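Side-chain contacts in NAD-dependent protein deacylase 2 (Archaeoglobus fulgidus, PDB 4TWJ), which removes acetyl groups from protein lysines at the expense of NAD, including the acetyl group on the archaeal chromatin protein Alba: residues 8-13 with 247-252; 94-99 with 178-183; 115-120 with 197-202. All coordinates share one frame; numbering follows the deposited sequence.

Overall arrangement
The three contacts run from the rim of the Rossmann-like domain to its substrate cleft. Contact 1, at the surface, joins the first and last helices of the chain and relies on one leucine. Contact 2 is half buried and lays helix 171-182 against strand 94-99, with a glutamate meeting an alanine and an isoleucine. Contact 3 is fully buried: leucine and alanine side chains pack beside the predicted catalytic histidine. A water lies between the segments in contacts 1 and 3. Contacts 2 and 3 share the parallel sheet, since strands 94-99 and 114-116 are neighbours in it, and Ile98 packs on Leu117. Contact 1 touches neither; its nearest atoms are about 5 Å from contact 2.

Contact 1. Residues 8-13 with 247-252; sequences AAEILA and KRLRSE
With CG beside the backbone N (chi1 -67°) and CD1 anti to CA (chi2 167°), Leu249 reaches from the last turn of its helix to the flank of helix 2-14, over Ala9, Glu10 and Ala13. Its CD1 methyl does nearly all the touching. It sits 4.0 Å from Ala9 CB and 3.9 Å from Ala13 CB, the two alanines one helical turn apart, and fits against the backbone between them, 3.7 Å from Ala9 O. Glu10 adds its aliphatic part: CG lies 4.0 Å from Leu249 CD1, and the two side chains cross at about a right angle while the extended glutamate runs on past the leucine. The small alanine side chains let the leucine come this near to the helix backbone.

Beside this apolar patch, a water donates to Ala13 O at 2.7 Å and lies next to Arg250 NH1, between the two segments. The same guanidinium, by its other edge, meets Glu252: NH2 and OE2 form a salt bridge at 2.9 Å, its hydrogen bonds weak, and OE1 lies in the guanidinium plane. Neighbouring pairs such as Ala8 on Ile242 and Ala9 on Val246 continue the helix pairing inward. The chain leaves helix 235-249 through a Schellman motif, with Ser251 at positive phi and Glu252 N bonded to Lys247 O, at the outer end of the pairing between the first and last helices of the Rossmann-like domain.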
loop_
_atom_site.group_PDB
_atom_site.type_symbol
_atom_site.label_atom_id
_atom_site.label_comp_id
_atom_site.label_asym_id
_atom_site.label_seq_id
_atom_site.Cartn_x
_atom_site.Cartn_y
_atom_site.Cartn_z
ATOM N N ALA A 8 8.939 -13.000 -14.274
ATOM C CA ALA A 8 7.827 -12.621 -13.400
ATOM C C ALA A 8 6.489 -13.065 -13.992
ATOM O O ALA A 8 5.636 -13.583 -13.278
ATOM C CB ALA A 8 7.826 -11.121 -13.154
ATOM N N ALA A 9 6.318 -12.860 -15.299
ATOM C CA ALA A 9 5.094 -13.253 -15.997
ATOM C C ALA A 9 4.867 -14.764 -15.942
ATOM O O ALA A 9 3.742 -15.220 -15.718
ATOM C CB ALA A 9 5.137 -12.779 -17.443
ATOM N N GLU A 10 5.935 -15.533 -16.149
ATOM C CA GLU A 10 5.870 -16.992 -16.050
ATOM C C GLU A 10 5.410 -17.433 -14.662
ATOM O O GLU A 10 4.530 -18.290 -14.534
ATOM C CB GLU A 10 7.225 -17.631 -16.382
ATOM C CG GLU A 10 7.531 -17.702 -17.871
ATOM C CD GLU A 10 8.907 -18.275 -18.177
ATOM O OE1 GLU A 10 9.436 -19.062 -17.360
ATOM O OE2 GLU A 10 9.458 -17.943 -19.251
ATOM N N ILE A 11 5.994 -16.838 -13.627
ATOM C CA ILE A 11 5.607 -17.146 -12.250
ATOM C C ILE A 11 4.120 -16.864 -12.030
ATOM O O ILE A 11 3.400 -17.703 -11.492
ATOM C CB ILE A 11 6.464 -16.366 -11.225
ATOM C CG1 ILE A 11 7.878 -16.959 -11.176
ATOM C CG2 ILE A 11 5.836 -16.407 -9.833
ATOM C CD1 ILE A 11 8.904 -16.074 -10.502
ATOM N N LEU A 12 3.668 -15.688 -12.452
ATOM C CA LEU A 12 2.279 -15.286 -12.241
ATOM C C LEU A 12 1.302 -16.139 -13.049
ATOM O O LEU A 12 0.238 -16.505 -12.553
ATOM C CB LEU A 12 2.095 -13.802 -12.566
ATOM C CG LEU A 12 2.772 -12.836 -11.591
ATOM C CD1 LEU A 12 2.759 -11.423 -12.156
ATOM C CD2 LEU A 12 2.097 -12.879 -10.224
ATOM N N ALA A 13 1.670 -16.465 -14.284
ATOM C CA ALA A 13 0.814 -17.284 -15.149
ATOM C C ALA A 13 0.610 -18.703 -14.606
ATOM O O ALA A 13 -0.458 -19.293 -14.791
ATOM C CB ALA A 13 1.381 -17.329 -16.560
ATOM N N LYS A 247 -0.719 -12.447 -20.382
ATOM C CA LYS A 247 -1.790 -12.704 -21.346
ATOM C C LYS A 247 -1.287 -13.541 -22.523
ATOM O O LYS A 247 -1.973 -14.460 -22.965
ATOM C CB LYS A 247 -2.422 -11.397 -21.838
ATOM C CG LYS A 247 -3.310 -10.729 -20.799
ATOM C CD LYS A 247 -3.748 -9.344 -21.245
ATOM C CE LYS A 247 -4.575 -8.638 -20.181
ATOM N NZ LYS A 247 -5.979 -9.119 -20.140
ATOM N N ARG A 248 -0.084 -13.244 -23.006
ATOM C CA ARG A 248 0.509 -14.030 -24.093
ATOM C C ARG A 248 0.716 -15.492 -23.697
ATOM O O ARG A 248 0.419 -16.402 -24.474
ATOM C CB ARG A 248 1.836 -13.421 -24.554
ATOM C CG ARG A 248 1.696 -12.089 -25.268
ATOM C CD ARG A 248 3.027 -11.614 -25.827
ATOM N NE ARG A 248 2.982 -10.200 -26.203
ATOM C CZ ARG A 248 3.416 -9.182 -25.455
ATOM N NH1 ARG A 248 3.965 -9.382 -24.259
ATOM N NH2 ARG A 248 3.308 -7.940 -25.916
ATOM N N LEU A 249 1.215 -15.717 -22.484
ATOM C CA LEU A 249 1.432 -17.077 -21.988
ATOM C C LEU A 249 0.124 -17.855 -21.878
ATOM O O LEU A 249 0.110 -19.075 -22.047
ATOM C CB LEU A 249 2.132 -17.046 -20.625
ATOM C CG LEU A 249 3.567 -16.523 -20.643
ATOM C CD1 LEU A 249 4.039 -16.234 -19.226
ATOM C CD2 LEU A 249 4.509 -17.498 -21.335
ATOM N N ARG A 250 -0.969 -17.145 -21.603
ATOM C CA ARG A 250 -2.293 -17.754 -21.469
ATOM C C ARG A 250 -3.088 -17.779 -22.786
ATOM O O ARG A 250 -4.268 -18.119 -22.784
ATOM C CB ARG A 250 -3.095 -17.021 -20.389
ATOM C CG ARG A 250 -2.612 -17.300 -18.973
ATOM C CD ARG A 250 -2.948 -16.158 -18.026
ATOM N NE ARG A 250 -4.379 -15.849 -17.985
ATOM C CZ ARG A 250 -5.235 -16.243 -17.040
ATOM N NH1 ARG A 250 -4.843 -16.985 -16.005
ATOM N NH2 ARG A 250 -6.509 -15.879 -17.130
ATOM N N SER A 251 -2.436 -17.428 -23.895
ATOM C CA SER A 251 -3.079 -17.347 -25.219
ATOM C C SER A 251 -4.243 -16.351 -25.269
ATOM O O SER A 251 -5.148 -16.483 -26.090
ATOM C CB SER A 251 -3.532 -18.730 -25.699
ATOM O OG SER A 251 -2.448 -19.638 -25.696
ATOM N N GLU A 252 -4.197 -15.345 -24.397
ATOM C CA GLU A 252 -5.199 -14.276 -24.378
ATOM C C GLU A 252 -4.722 -13.077 -25.195
ATOM O O GLU A 252 -5.486 -12.148 -25.463
ATOM C CB GLU A 252 -5.513 -13.885 -22.933
ATOM C CG GLU A 252 -6.278 -14.980 -22.201
ATOM C CD GLU A 252 -6.269 -14.849 -20.690
ATOM O OE1 GLU A 252 -5.774 -13.835 -20.159
ATOM O OE2 GLU A 252 -6.767 -15.782 -20.025
HETATM O O HOH W 1 -2.908 -18.451 -15.677
#

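Contact 2. Residues 94-99 with 178-183; sequences VKAVIT and IEEAKH
Glu180 and Ala96 make the main van der Waals contact. The glutamate chain is bent at chi2 (-62°), which folds its carboxylate over the alanine methyl: Ala96 CB lies 3.5 Å from Glu180 OE1, 3.7 Å from Glu180 CD and 3.8 Å from Glu180 CG. The methyl thus meets CG, CD and one carboxylate oxygen. Ile98, two residues along and on the same side of the strand, brings its CD1 to 4.3 Å from Glu180 CB, so that the stem of the glutamate is touched as well as its end. Ile98 itself reaches on to Leu202 of helix 201-208 and to Leu115 of the neighbouring strand. The helix segment runs across the strand at 130° between their directions, the two axes 9.8 Å apart at closest approach.

Polar interactions lie around this packing. OE1 of Glu180, the same atom that rests on Ala96, takes a hydrogen bond from His17 NE2, just before strand 18-22. Lys95 carries its amine away from the helix to Gly92 O. At the helix end, His183 folds back and its ND1 donates to Glu179 O at 3.1 Å, in the carbonyl plane and on a lone pair, but the bond is bent (138° at the hydrogen) and its acceptor tilted from the imidazole plane; Lys182 CB lies over one face of the ring, toward its rim.

The chemistry is that of a carboxylate brought to an apolar sheet surface, its OE1 satisfied by an imidazole; this closeness may favour a protonated His17, though a nearby acetate, probably from the crystallisation liquor, complicates the charge balance.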
loop_
_atom_site.group_PDB
_atom_site.type_symbol
_atom_site.label_atom_id
_atom_site.label_comp_id
_atom_site.label_asym_id
_atom_site.label_seq_id
_atom_site.Cartn_x
_atom_site.Cartn_y
_atom_site.Cartn_z
ATOM N N VAL A 94 -4.269 -12.600 -9.429
ATOM C CA VAL A 94 -4.019 -11.942 -8.149
ATOM C C VAL A 94 -5.251 -12.080 -7.261
ATOM O O VAL A 94 -6.338 -11.629 -7.617
ATOM C CB VAL A 94 -3.620 -10.462 -8.348
ATOM C CG1 VAL A 94 -3.677 -9.678 -7.041
ATOM C CG2 VAL A 94 -2.228 -10.385 -8.960
ATOM N N LYS A 95 -5.060 -12.704 -6.101
ATOM C CA LYS A 95 -6.147 -12.996 -5.165
ATOM C C LYS A 95 -6.296 -11.943 -4.072
ATOM O O LYS A 95 -7.342 -11.864 -3.421
ATOM C CB LYS A 95 -5.903 -14.349 -4.495
ATOM C CG LYS A 95 -5.657 -15.499 -5.455
ATOM C CD LYS A 95 -6.829 -15.719 -6.385
ATOM C CE LYS A 95 -6.635 -16.978 -7.212
ATOM N NZ LYS A 95 -7.841 -17.282 -8.019
ATOM N N ALA A 96 -5.246 -11.159 -3.852
ATOM C CA ALA A 96 -5.269 -10.112 -2.841
ATOM C C ALA A 96 -4.201 -9.074 -3.123
ATOM O O ALA A 96 -3.126 -9.397 -3.619
ATOM C CB ALA A 96 -5.048 -10.702 -1.457
ATOM N N VAL A 97 -4.517 -7.827 -2.797
ATOM C CA VAL A 97 -3.543 -6.750 -2.796
ATOM C C VAL A 97 -3.382 -6.318 -1.346
ATOM O O VAL A 97 -4.353 -5.937 -0.692
ATOM C CB VAL A 97 -3.998 -5.549 -3.645
ATOM C CG1 VAL A 97 -2.971 -4.424 -3.568
ATOM C CG2 VAL A 97 -4.226 -5.977 -5.086
ATOM N N ILE A 98 -2.162 -6.427 -0.839
ATOM C CA ILE A 98 -1.827 -5.944 0.487
ATOM C C ILE A 98 -1.124 -4.613 0.293
ATOM O O ILE A 98 -0.122 -4.548 -0.411
ATOM C CB ILE A 98 -0.887 -6.923 1.220
ATOM C CG1 ILE A 98 -1.554 -8.294 1.374
ATOM C CG2 ILE A 98 -0.494 -6.367 2.580
ATOM C CD1 ILE A 98 -0.602 -9.404 1.758
ATOM N N THR A 99 -1.631 -3.548 0.905
ATOM C CA THR A 99 -1.014 -2.241 0.701
ATOM C C THR A 99 -0.706 -1.508 2.002
ATOM O O THR A 99 -1.445 -1.605 2.982
ATOM C CB THR A 99 -1.852 -1.331 -0.231
ATOM O OG1 THR A 99 -1.086 -0.166 -0.561
ATOM C CG2 THR A 99 -3.163 -0.911 0.418
ATOM N N ILE A 178 -1.497 -11.779 6.812
ATOM C CA ILE A 178 -0.623 -12.892 7.207
ATOM C C ILE A 178 -1.077 -14.199 6.553
ATOM O O ILE A 178 -0.260 -14.955 6.020
ATOM C CB ILE A 178 -0.576 -13.058 8.741
ATOM C CG1 ILE A 178 0.191 -11.892 9.366
ATOM C CG2 ILE A 178 0.077 -14.383 9.133
ATOM C CD1 ILE A 178 -0.013 -11.746 10.859
ATOM N N GLU A 179 -2.380 -14.460 6.592
ATOM C CA GLU A 179 -2.932 -15.662 5.966
ATOM C C GLU A 179 -2.698 -15.699 4.457
ATOM O O GLU A 179 -2.399 -16.759 3.898
ATOM C CB GLU A 179 -4.421 -15.792 6.285
ATOM C CG GLU A 179 -4.682 -16.120 7.741
ATOM C CD GLU A 179 -4.064 -17.441 8.138
ATOM O OE1 GLU A 179 -4.418 -18.457 7.510
ATOM O OE2 GLU A 179 -3.222 -17.458 9.057
ATOM N N GLU A 180 -2.825 -14.546 3.803
ATOM C CA GLU A 180 -2.498 -14.443 2.382
ATOM C C GLU A 180 -1.027 -14.772 2.130
ATOM O O GLU A 180 -0.711 -15.562 1.241
ATOM C CB GLU A 180 -2.832 -13.049 1.845
ATOM C CG GLU A 180 -4.323 -12.805 1.662
ATOM C CD GLU A 180 -4.953 -13.750 0.656
ATOM O OE1 GLU A 180 -4.347 -13.995 -0.403
ATOM O OE2 GLU A 180 -6.056 -14.259 0.932
ATOM N N ALA A 181 -0.134 -14.184 2.924
ATOM C CA ALA A 181 1.302 -14.437 2.776
ATOM C C ALA A 181 1.649 -15.909 3.006
ATOM O O ALA A 181 2.462 -16.475 2.278
ATOM C CB ALA A 181 2.100 -13.555 3.723
ATOM N N LYS A 182 1.016 -16.523 4.002
ATOM C CA LYS A 182 1.291 -17.922 4.357
ATOM C C LYS A 182 0.817 -18.928 3.319
ATOM O O LYS A 182 1.336 -20.045 3.270
ATOM C CB LYS A 182 0.643 -18.273 5.702
ATOM C CG LYS A 182 1.350 -17.652 6.889
ATOM C CD LYS A 182 0.558 -17.803 8.174
ATOM C CE LYS A 182 0.680 -19.185 8.780
ATOM N NZ LYS A 182 0.699 -19.079 10.269
ATOM N N HIS A 183 -0.165 -18.552 2.504
ATOM C CA HIS A 183 -0.808 -19.507 1.609
ATOM C C HIS A 183 -0.858 -19.060 0.153
ATOM O O HIS A 183 -1.734 -19.470 -0.603
ATOM C CB HIS A 183 -2.191 -19.854 2.160
ATOM C CG HIS A 183 -2.126 -20.460 3.524
ATOM N ND1 HIS A 183 -2.517 -19.789 4.660
ATOM C CD2 HIS A 183 -1.627 -21.647 3.943
ATOM C CE1 HIS A 183 -2.296 -20.552 5.714
ATOM N NE2 HIS A 183 -1.750 -21.681 5.308
#

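Contact 3. Residues 115-120 with 197-202; sequences LELHGS and YPAAEL
Leu117 and Leu202 reach toward each other tip to tip, bringing together the type I beta turn that follows strand 114-116 and the start of helix 201-208 in the Rossmann-like domain of this sirtuin. The meeting is between methyls: Leu117 CD1 lies 3.8 Å from Leu202 CD1, and Leu117 CD2 lies 4.2 Å from the same Leu202 CD1. Leu117 CG stands beside its own backbone N (chi1 -65°), and this sends the branched end across to the helix. The CD1 methyl of Leu117 also comes to 3.6 Å from Ala199 CB, so the one methyl touches both the alanine and Leu202, from directions about a right angle apart. Ala177 of helix 171-182 touches both leucines.

His118, next in the turn and the predicted proton acceptor, stands alongside. Leu117 CB lies over one face of its imidazole, toward the rim, and Ala199 CB approaches the ring obliquely, 4.2 Å from His118 NE2. The far nitrogen, ND1, is bonded to the backbone O of Gln100, an NAD-binding residue, which helps fix the ring's rotation. The bound peptide packs its modified side chain on His118, while Tyr197, just before the cis-Pro198, bonds to the peptide backbone. Between the two segments one water lies in the plane of the imidazole, at its edge, 2.8 Å from His118 NE2, and accepts the N-H of Ala199 at 3.0 Å from Ala199 N.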
loop_
_atom_site.group_PDB
_atom_site.type_symbol
_atom_site.label_atom_id
_atom_site.label_comp_id
_atom_site.label_asym_id
_atom_site.label_seq_id
_atom_site.Cartn_x
_atom_site.Cartn_y
_atom_site.Cartn_z
ATOM N N LEU A 115 -6.283 -5.225 1.079
ATOM C CA LEU A 115 -6.038 -5.216 2.516
ATOM C C LEU A 115 -5.207 -3.988 2.887
ATOM O O LEU A 115 -4.011 -3.911 2.584
ATOM C CB LEU A 115 -5.332 -6.507 2.944
ATOM C CG LEU A 115 -6.143 -7.785 2.713
ATOM C CD1 LEU A 115 -5.289 -9.024 2.947
ATOM C CD2 LEU A 115 -7.379 -7.811 3.603
ATOM N N GLU A 116 -5.862 -3.021 3.526
ATOM C CA GLU A 116 -5.238 -1.750 3.888
ATOM C C GLU A 116 -4.579 -1.855 5.259
ATOM O O GLU A 116 -5.209 -1.619 6.297
ATOM C CB GLU A 116 -6.273 -0.619 3.855
ATOM C CG GLU A 116 -6.779 -0.319 2.452
ATOM C CD GLU A 116 -7.844 0.757 2.422
ATOM O OE1 GLU A 116 -7.713 1.691 1.606
ATOM O OE2 GLU A 116 -8.810 0.662 3.207
ATOM N N LEU A 117 -3.302 -2.224 5.251
ATOM C CA LEU A 117 -2.544 -2.434 6.480
ATOM C C LEU A 117 -2.514 -1.209 7.375
ATOM O O LEU A 117 -2.502 -1.337 8.596
ATOM C CB LEU A 117 -1.103 -2.824 6.155
ATOM C CG LEU A 117 -0.895 -4.161 5.446
ATOM C CD1 LEU A 117 0.589 -4.335 5.152
ATOM C CD2 LEU A 117 -1.431 -5.325 6.261
ATOM N N HIS A 118 -2.491 -0.029 6.767
ATOM C CA HIS A 118 -2.369 1.212 7.522
ATOM C C HIS A 118 -3.625 2.068 7.453
ATOM O O HIS A 118 -3.572 3.276 7.714
ATOM C CB HIS A 118 -1.153 1.985 7.029
ATOM C CG HIS A 118 0.130 1.235 7.199
ATOM N ND1 HIS A 118 1.173 1.327 6.305
ATOM C CD2 HIS A 118 0.532 0.369 8.160
ATOM C CE1 HIS A 118 2.168 0.558 6.713
ATOM N NE2 HIS A 118 1.804 -0.034 7.837
ATOM N N GLY A 119 -4.751 1.433 7.140
ATOM C CA GLY A 119 -6.030 2.128 7.038
ATOM C C GLY A 119 -6.094 3.062 5.849
ATOM O O GLY A 119 -5.435 2.840 4.831
ATOM N N SER A 120 -6.895 4.117 5.974
ATOM C CA SER A 120 -7.061 5.086 4.892
ATOM C C SER A 120 -7.666 6.378 5.414
ATOM O O SER A 120 -8.114 6.439 6.555
ATOM C CB SER A 120 -7.971 4.525 3.799
ATOM O OG SER A 120 -9.329 4.564 4.202
ATOM N N TYR A 197 7.733 -1.992 9.563
ATOM C CA TYR A 197 7.158 -3.160 10.201
ATOM C C TYR A 197 5.885 -2.759 10.939
ATOM O O TYR A 197 5.698 -1.579 11.264
ATOM C CB TYR A 197 8.162 -3.777 11.180
ATOM C CG TYR A 197 9.189 -4.653 10.504
ATOM C CD1 TYR A 197 8.938 -6.000 10.289
ATOM C CD2 TYR A 197 10.407 -4.134 10.080
ATOM C CE1 TYR A 197 9.869 -6.812 9.671
ATOM C CE2 TYR A 197 11.348 -4.941 9.459
ATOM C CZ TYR A 197 11.072 -6.278 9.260
ATOM O OH TYR A 197 12.001 -7.087 8.646
ATOM N N PRO A 198 4.997 -3.730 11.202
ATOM C CA PRO A 198 5.082 -5.149 10.830
ATOM C C PRO A 198 4.804 -5.473 9.353
ATOM O O PRO A 198 4.939 -6.629 8.964
ATOM C CB PRO A 198 4.016 -5.801 11.718
ATOM C CG PRO A 198 3.031 -4.723 11.968
ATOM C CD PRO A 198 3.829 -3.460 12.060
ATOM N N ALA A 199 4.435 -4.486 8.535
ATOM C CA ALA A 199 4.154 -4.742 7.119
ATOM C C ALA A 199 5.274 -5.523 6.422
ATOM O O ALA A 199 5.012 -6.496 5.706
ATOM C CB ALA A 199 3.889 -3.436 6.379
ATOM N N ALA A 200 6.515 -5.113 6.669
ATOM C CA ALA A 200 7.683 -5.708 6.019
ATOM C C ALA A 200 7.897 -7.186 6.365
ATOM O O ALA A 200 8.626 -7.872 5.655
ATOM C CB ALA A 200 8.942 -4.909 6.345
ATOM N N GLU A 201 7.276 -7.673 7.439
ATOM C CA GLU A 201 7.346 -9.101 7.790
ATOM C C GLU A 201 6.679 -9.978 6.728
ATOM O O GLU A 201 7.062 -11.132 6.527
ATOM C CB GLU A 201 6.684 -9.354 9.153
ATOM C CG GLU A 201 6.879 -10.759 9.719
ATOM C CD GLU A 201 8.327 -11.089 10.014
ATOM O OE1 GLU A 201 9.091 -10.174 10.380
ATOM O OE2 GLU A 201 8.712 -12.276 9.887
ATOM N N LEU A 202 5.674 -9.434 6.048
ATOM C CA LEU A 202 4.833 -10.238 5.166
ATOM C C LEU A 202 5.578 -10.926 4.007
ATOM O O LEU A 202 5.341 -12.109 3.758
ATOM C CB LEU A 202 3.637 -9.410 4.669
ATOM C CG LEU A 202 2.656 -9.086 5.805
ATOM C CD1 LEU A 202 1.734 -7.943 5.417
ATOM C CD2 LEU A 202 1.854 -10.311 6.209
HETATM O O HOH W 2 3.513 -1.761 9.247
#